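Local coordinates for protein putative cathepsin d (Ixodes ricinus, PDB 5N7Q) that probably cleaves proteins as an aspartic endopeptidase of the pepsin-like A1 family, and is held here in complex with the inhibitor pepstatin A, at residues V17-I22 with E118-G123; Q198-G203 with G221-A226. One frame throughout, in Å; residues are numbered along the deposited sequence. Where two conformers were deposited one is given.

Contact 1 (V17-I22 with E118-G123). Unlike the reference sequence in segment 17-22: Val17 (reference Glu).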
loop_
_atom_site.group_PDB
_atom_site.type_symbol
_atom_site.label_atom_id
_atom_site.label_comp_id
_atom_site.label_asym_id
_atom_site.label_seq_id
_atom_site.Cartn_x
_atom_site.Cartn_y
_atom_site.Cartn_z
ATOM N N VAL A 17 -2.549 4.151 -7.597
ATOM C CA VAL A 17 -2.856 2.807 -7.108
ATOM C C VAL A 17 -2.193 1.761 -7.987
ATOM O O VAL A 17 -2.041 1.941 -9.206
ATOM C CB VAL A 17 -4.380 2.542 -7.027
ATOM C CG1 VAL A 17 -5.075 3.422 -5.990
ATOM C CG2 VAL A 17 -5.047 2.758 -8.358
ATOM N N TYR A 18 -1.864 0.642 -7.355
ATOM C CA TYR A 18 -1.255 -0.515 -7.994
ATOM C C TYR A 18 -2.124 -1.719 -7.678
ATOM O O TYR A 18 -2.635 -1.847 -6.567
ATOM C CB TYR A 18 0.177 -0.706 -7.486
ATOM C CG TYR A 18 1.106 0.441 -7.801
ATOM C CD1 TYR A 18 1.079 1.615 -7.047
ATOM C CD2 TYR A 18 2.032 0.336 -8.831
ATOM C CE1 TYR A 18 1.935 2.667 -7.362
ATOM C CE2 TYR A 18 2.893 1.386 -9.130
ATOM C CZ TYR A 18 2.834 2.528 -8.385
ATOM O OH TYR A 18 3.679 3.577 -8.672
ATOM N N TYR A 19 -2.343 -2.570 -8.665
ATOM C CA TYR A 19 -3.200 -3.736 -8.461
ATOM C C TYR A 19 -2.805 -4.863 -9.371
ATOM O O TYR A 19 -2.178 -4.654 -10.427
ATOM C CB TYR A 19 -4.670 -3.366 -8.671
ATOM C CG TYR A 19 -4.918 -2.575 -9.921
ATOM C CD1 TYR A 19 -4.745 -1.188 -9.907
ATOM C CD2 TYR A 19 -5.354 -3.177 -11.110
ATOM C CE1 TYR A 19 -4.956 -0.424 -11.025
ATOM C CE2 TYR A 19 -5.585 -2.395 -12.247
ATOM C CZ TYR A 19 -5.368 -1.029 -12.183
ATOM O OH TYR A 19 -5.577 -0.166 -13.238
ATOM N N GLY A 20 -3.130 -6.080 -8.942
ATOM C CA GLY A 20 -2.732 -7.273 -9.687
ATOM C C GLY A 20 -3.783 -8.367 -9.671
ATOM O O GLY A 20 -4.726 -8.334 -8.867
ATOM N N PRO A 21 -3.625 -9.339 -10.541
ATOM C CA PRO A 21 -4.578 -10.424 -10.645
ATOM C C PRO A 21 -4.500 -11.504 -9.566
ATOM O O PRO A 21 -3.424 -11.875 -9.117
ATOM C CB PRO A 21 -4.241 -11.028 -12.005
ATOM C CG PRO A 21 -2.769 -10.828 -12.107
ATOM C CD PRO A 21 -2.568 -9.452 -11.561
ATOM N N ILE A 22 -5.680 -11.991 -9.182
ATOM C CA ILE A 22 -5.793 -13.193 -8.351
ATOM C C ILE A 22 -6.957 -13.984 -8.896
ATOM O O ILE A 22 -7.747 -13.459 -9.653
ATOM C CB ILE A 22 -5.985 -12.921 -6.828
ATOM C CG1 ILE A 22 -7.332 -12.250 -6.501
ATOM C CG2 ILE A 22 -4.813 -12.103 -6.278
ATOM C CD1 ILE A 22 -7.667 -12.163 -5.013
ATOM N N GLU A 118 -15.078 3.671 -7.665
ATOM C CA GLU A 118 -14.695 3.875 -9.051
ATOM C C GLU A 118 -13.340 3.282 -9.390
ATOM O O GLU A 118 -12.768 3.587 -10.437
ATOM C CB GLU A 118 -14.762 5.368 -9.359
ATOM C CG GLU A 118 -16.185 5.927 -9.293
ATOM C CD GLU A 118 -17.208 5.153 -10.147
ATOM O OE1 GLU A 118 -16.865 4.567 -11.208
ATOM O OE2 GLU A 118 -18.385 5.127 -9.753
ATOM N N ALA A 119 -12.845 2.384 -8.539
ATOM C CA ALA A 119 -11.523 1.787 -8.706
ATOM C C ALA A 119 -11.492 0.810 -9.884
ATOM O O ALA A 119 -12.515 0.206 -10.230
ATOM C CB ALA A 119 -11.088 1.074 -7.438
ATOM N N PRO A 120 -10.298 0.642 -10.484
ATOM C CA PRO A 120 -10.084 -0.350 -11.531
ATOM C C PRO A 120 -9.944 -1.758 -10.947
ATOM O O PRO A 120 -10.047 -2.758 -11.673
ATOM C CB PRO A 120 -8.757 0.098 -12.151
ATOM C CG PRO A 120 -8.030 0.743 -11.037
ATOM C CD PRO A 120 -9.077 1.446 -10.233
ATOM N N PHE A 121 -9.709 -1.826 -9.650
ATOM C CA PHE A 121 -9.609 -3.097 -8.941
ATOM C C PHE A 121 -10.960 -3.447 -8.308
ATOM O O PHE A 121 -11.812 -2.569 -8.093
ATOM C CB PHE A 121 -8.491 -3.065 -7.905
ATOM C CG PHE A 121 -8.543 -1.880 -6.979
ATOM C CD1 PHE A 121 -9.360 -1.895 -5.872
ATOM C CD2 PHE A 121 -7.788 -0.727 -7.243
ATOM C CE1 PHE A 121 -9.425 -0.817 -5.000
ATOM C CE2 PHE A 121 -7.848 0.361 -6.376
ATOM C CZ PHE A 121 -8.672 0.318 -5.249
ATOM N N ASP A 122 -11.111 -4.730 -8.026
ATOM C CA ASP A 122 -12.348 -5.273 -7.432
ATOM C C ASP A 122 -12.311 -5.314 -5.938
ATOM O O ASP A 122 -13.359 -5.286 -5.305
ATOM C CB ASP A 122 -12.604 -6.667 -7.966
ATOM C CG ASP A 122 -12.589 -6.703 -9.486
ATOM O OD1 ASP A 122 -13.356 -5.939 -10.114
ATOM O OD2 ASP A 122 -11.724 -7.392 -10.068
ATOM N N GLY A 123 -11.132 -5.392 -5.348
ATOM C CA GLY A 123 -11.044 -5.495 -3.903
ATOM C C GLY A 123 -9.640 -5.312 -3.414
ATOM O O GLY A 123 -8.772 -4.823 -4.135
#

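Contact 2 (Q198-G203 with G221-A226)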
loop_
_atom_site.group_PDB
_atom_site.type_symbol
_atom_site.label_atom_id
_atom_site.label_comp_id
_atom_site.label_asym_id
_atom_site.label_seq_id
_atom_site.Cartn_x
_atom_site.Cartn_y
_atom_site.Cartn_z
ATOM N N GLN A 198 5.279 -1.519 11.063
ATOM C CA GLN A 198 5.604 -0.289 11.783
ATOM C C GLN A 198 7.023 -0.333 12.342
ATOM O O GLN A 198 7.489 -1.398 12.773
ATOM C CB GLN A 198 4.597 -0.090 12.911
ATOM C CG GLN A 198 4.654 1.262 13.617
ATOM C CD GLN A 198 3.478 1.483 14.534
ATOM O OE1 GLN A 198 2.338 1.095 14.224
ATOM N NE2 GLN A 198 3.734 2.098 15.672
ATOM N N PHE A 199 7.687 0.810 12.343
ATOM C CA PHE A 199 9.087 0.908 12.783
ATOM C C PHE A 199 9.422 2.333 13.177
ATOM O O PHE A 199 8.647 3.254 12.935
ATOM C CB PHE A 199 10.038 0.411 11.669
ATOM C CG PHE A 199 9.754 1.029 10.338
ATOM C CD1 PHE A 199 10.339 2.236 9.976
ATOM C CD2 PHE A 199 8.843 0.447 9.464
ATOM C CE1 PHE A 199 10.045 2.828 8.754
ATOM C CE2 PHE A 199 8.558 1.037 8.249
ATOM C CZ PHE A 199 9.144 2.232 7.892
ATOM N N HIS A 200 10.604 2.473 13.768
ATOM C CA HIS A 200 11.111 3.779 14.206
ATOM C C HIS A 200 11.904 4.471 13.107
ATOM O O HIS A 200 12.729 3.870 12.405
ATOM C CB HIS A 200 11.982 3.569 15.445
ATOM C CG HIS A 200 12.542 4.836 16.015
ATOM N ND1 HIS A 200 11.775 5.731 16.719
ATOM C CD2 HIS A 200 13.794 5.348 15.988
ATOM C CE1 HIS A 200 12.527 6.747 17.098
ATOM N NE2 HIS A 200 13.748 6.548 16.649
ATOM N N VAL A 201 11.630 5.771 12.949
ATOM C CA VAL A 201 12.365 6.676 12.056
ATOM C C VAL A 201 13.173 7.677 12.908
ATOM O O VAL A 201 12.673 8.173 13.929
ATOM C CB VAL A 201 11.384 7.392 11.106
ATOM C CG1 VAL A 201 12.057 8.525 10.354
ATOM C CG2 VAL A 201 10.759 6.364 10.156
ATOM N N ASP A 202 14.392 7.960 12.462
ATOM C CA ASP A 202 15.303 8.835 13.208
ATOM C C ASP A 202 15.053 10.309 12.963
ATOM O O ASP A 202 15.307 11.090 13.873
ATOM C CB ASP A 202 16.757 8.557 12.852
ATOM C CG ASP A 202 17.186 7.121 13.129
ATOM O OD1 ASP A 202 16.598 6.442 13.986
ATOM O OD2 ASP A 202 18.124 6.656 12.447
ATOM N N GLY A 203 14.667 10.686 11.741
ATOM C CA GLY A 203 14.388 12.086 11.418
ATOM C C GLY A 203 13.866 12.274 10.019
ATOM O O GLY A 203 13.897 11.353 9.203
ATOM N N GLY A 221 12.900 11.826 16.783
ATOM C CA GLY A 221 12.499 10.497 16.339
ATOM C C GLY A 221 10.997 10.364 16.258
ATOM O O GLY A 221 10.246 11.100 16.900
ATOM N N CYS A 222 10.543 9.370 15.505
ATOM C CA CYS A 222 9.117 9.188 15.286
ATOM C C CYS A 222 8.862 7.779 14.810
ATOM O O CYS A 222 9.805 7.039 14.577
ATOM C CB CYS A 222 8.586 10.230 14.266
ATOM S SG CYS A 222 9.498 10.255 12.725
ATOM N N GLU A 223 7.584 7.430 14.681
ATOM C CA GLU A 223 7.139 6.090 14.243
ATOM C C GLU A 223 6.594 6.240 12.819
ATOM O O GLU A 223 6.062 7.301 12.445
ATOM C CB GLU A 223 6.047 5.477 15.165
ATOM C CG GLU A 223 6.459 4.928 16.556
ATOM C CD GLU A 223 7.149 3.540 16.562
ATOM O OE1 GLU A 223 6.482 2.431 16.520
ATOM O OE2 GLU A 223 8.393 3.576 16.714
ATOM N N ALA A 224 6.704 5.178 12.023
ATOM C CA ALA A 224 6.216 5.141 10.654
ATOM C C ALA A 224 5.762 3.736 10.301
ATOM O O ALA A 224 6.111 2.769 10.963
ATOM C CB ALA A 224 7.318 5.550 9.676
ATOM N N ILE A 225 5.014 3.621 9.210
ATOM C CA ILE A 225 4.664 2.314 8.606
ATOM C C ILE A 225 5.009 2.329 7.130
ATOM O O ILE A 225 5.020 3.405 6.499
ATOM C CB ILE A 225 3.166 1.925 8.838
ATOM C CG1 ILE A 225 2.211 2.771 7.968
ATOM C CG2 ILE A 225 2.820 2.077 10.329
ATOM C CD1 ILE A 225 0.751 2.353 8.035
ATOM N N ALA A 226 5.249 1.159 6.572
ATOM C CA ALA A 226 5.419 0.996 5.129
ATOM C C ALA A 226 4.109 0.463 4.562
ATOM O O ALA A 226 3.719 -0.642 4.879
ATOM C CB ALA A 226 6.558 0.054 4.832
#

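Contact 1 (V17-I22 with E118-G123)
Tyr19 and Phe121 meet through their CB atoms, 3.9 Å apart, where strand 17-24 of the pepsin-like aspartic peptidase fold passes the loop that joins helix 114-117 to strand 123-126. No hydrogen bond links the two segments, so the contact rests on four side chains. In both aromatic residues CG lies between the backbone N and the carbonyl carbon (chi1 47° in Tyr19, 51° in Phe121), and with these torsions the two side chains cross at about a right angle. Tyr19 CD1 lies at the edge of the Phe121 ring, near its plane, 4.1 Å from CD2. Within its own loop the same phenyl ring is backed by Ala119, whose CB sits over the centre of one face.

Val17, which replaces the glutamate of the reference sequence, reaches the CE2 corner of that ring. Its CB lies 4.1 Å from Phe121 CE2, and both methyl groups stay close to the same carbon. Val17 also packs on an apolar side chain of the bound peptide, consistent with this end of the contact bordering the substrate-binding cleft. Pro120, which also touches Leu13 of strand 6-13, packs on the tyrosine ring. Crossing the phenol end of Tyr19, its pyrrolidine ring brings CG to 3.3 Å from Tyr19 CE1, while Pro120 CB lies 3.4 Å from Tyr19 OH.

Contact 2 (Q198-G203 with G221-A226)
Gln198 and Glu223 cross at about a right angle, and the amide of one donates to the carboxylate of the other. Glu223 was modelled in two conformers; the geometry given here is that of one of them, bent at chi2. The extended glutamine chain, with CG anti to the backbone N (chi1 -170°), carries NE2 to 2.9 Å from Glu223 OE1. The acceptor lies close to the amide plane and receives the bond through the anti lone pair of OE1, although amide and carboxylate planes stand 64° apart. In this conformer OE1 also bonds to Thr192 OG1, and OE2 lies at the edge of the His200 ring, 4.0 Å from ND1; a weak electrostatic attraction is possible if the histidine is charged.

Gln198, His200 and Glu223 share one face of an antiparallel strand pair in the C-terminal half of the pepsin-like fold. Phe199-Ala224 and Val201-Cys222 are the hydrogen-bonded pairs, each closed by two backbone bonds. Ile225, on the same face, sets CG2 3.8 Å from Gln198 CB, and its side chain lies close to that of Asp227, a predicted active-site residue just after the strand.

On the reverse face, Val201 CG2 meets Ala224 CB at 3.6 Å, and Val201 CB lies 3.8 Å from Cys222 SG, the sulfur bridged to Cys218. The Phe199 ring turns one face to Ala224 O, offset toward the rim, and its CE2 reaches Ala226 CB at 4.1 Å.

Overall arrangement
The two contacts flank the middle of the molecule, their centres 28 Å apart and their nearest atoms about 12 Å apart, without touching. Both segments of contact 1 precede those of contact 2 in the sequence. Contact 1 joins strand 17-24 to the approach to strand 123-126, whereas contact 2 pairs strands 198-206 and 222-226 in a separate group of strands. This matches the bilobal plan of pepsin-like peptidases, in which each lobe supplies one aspartate to the cleft. The side chain of Phe121 in contact 1 is about 9 Å from that of Asp36, and the side chain of Ile225 in contact 2 about 4 Å from that of Asp227, both aspartates being predicted active-site residues.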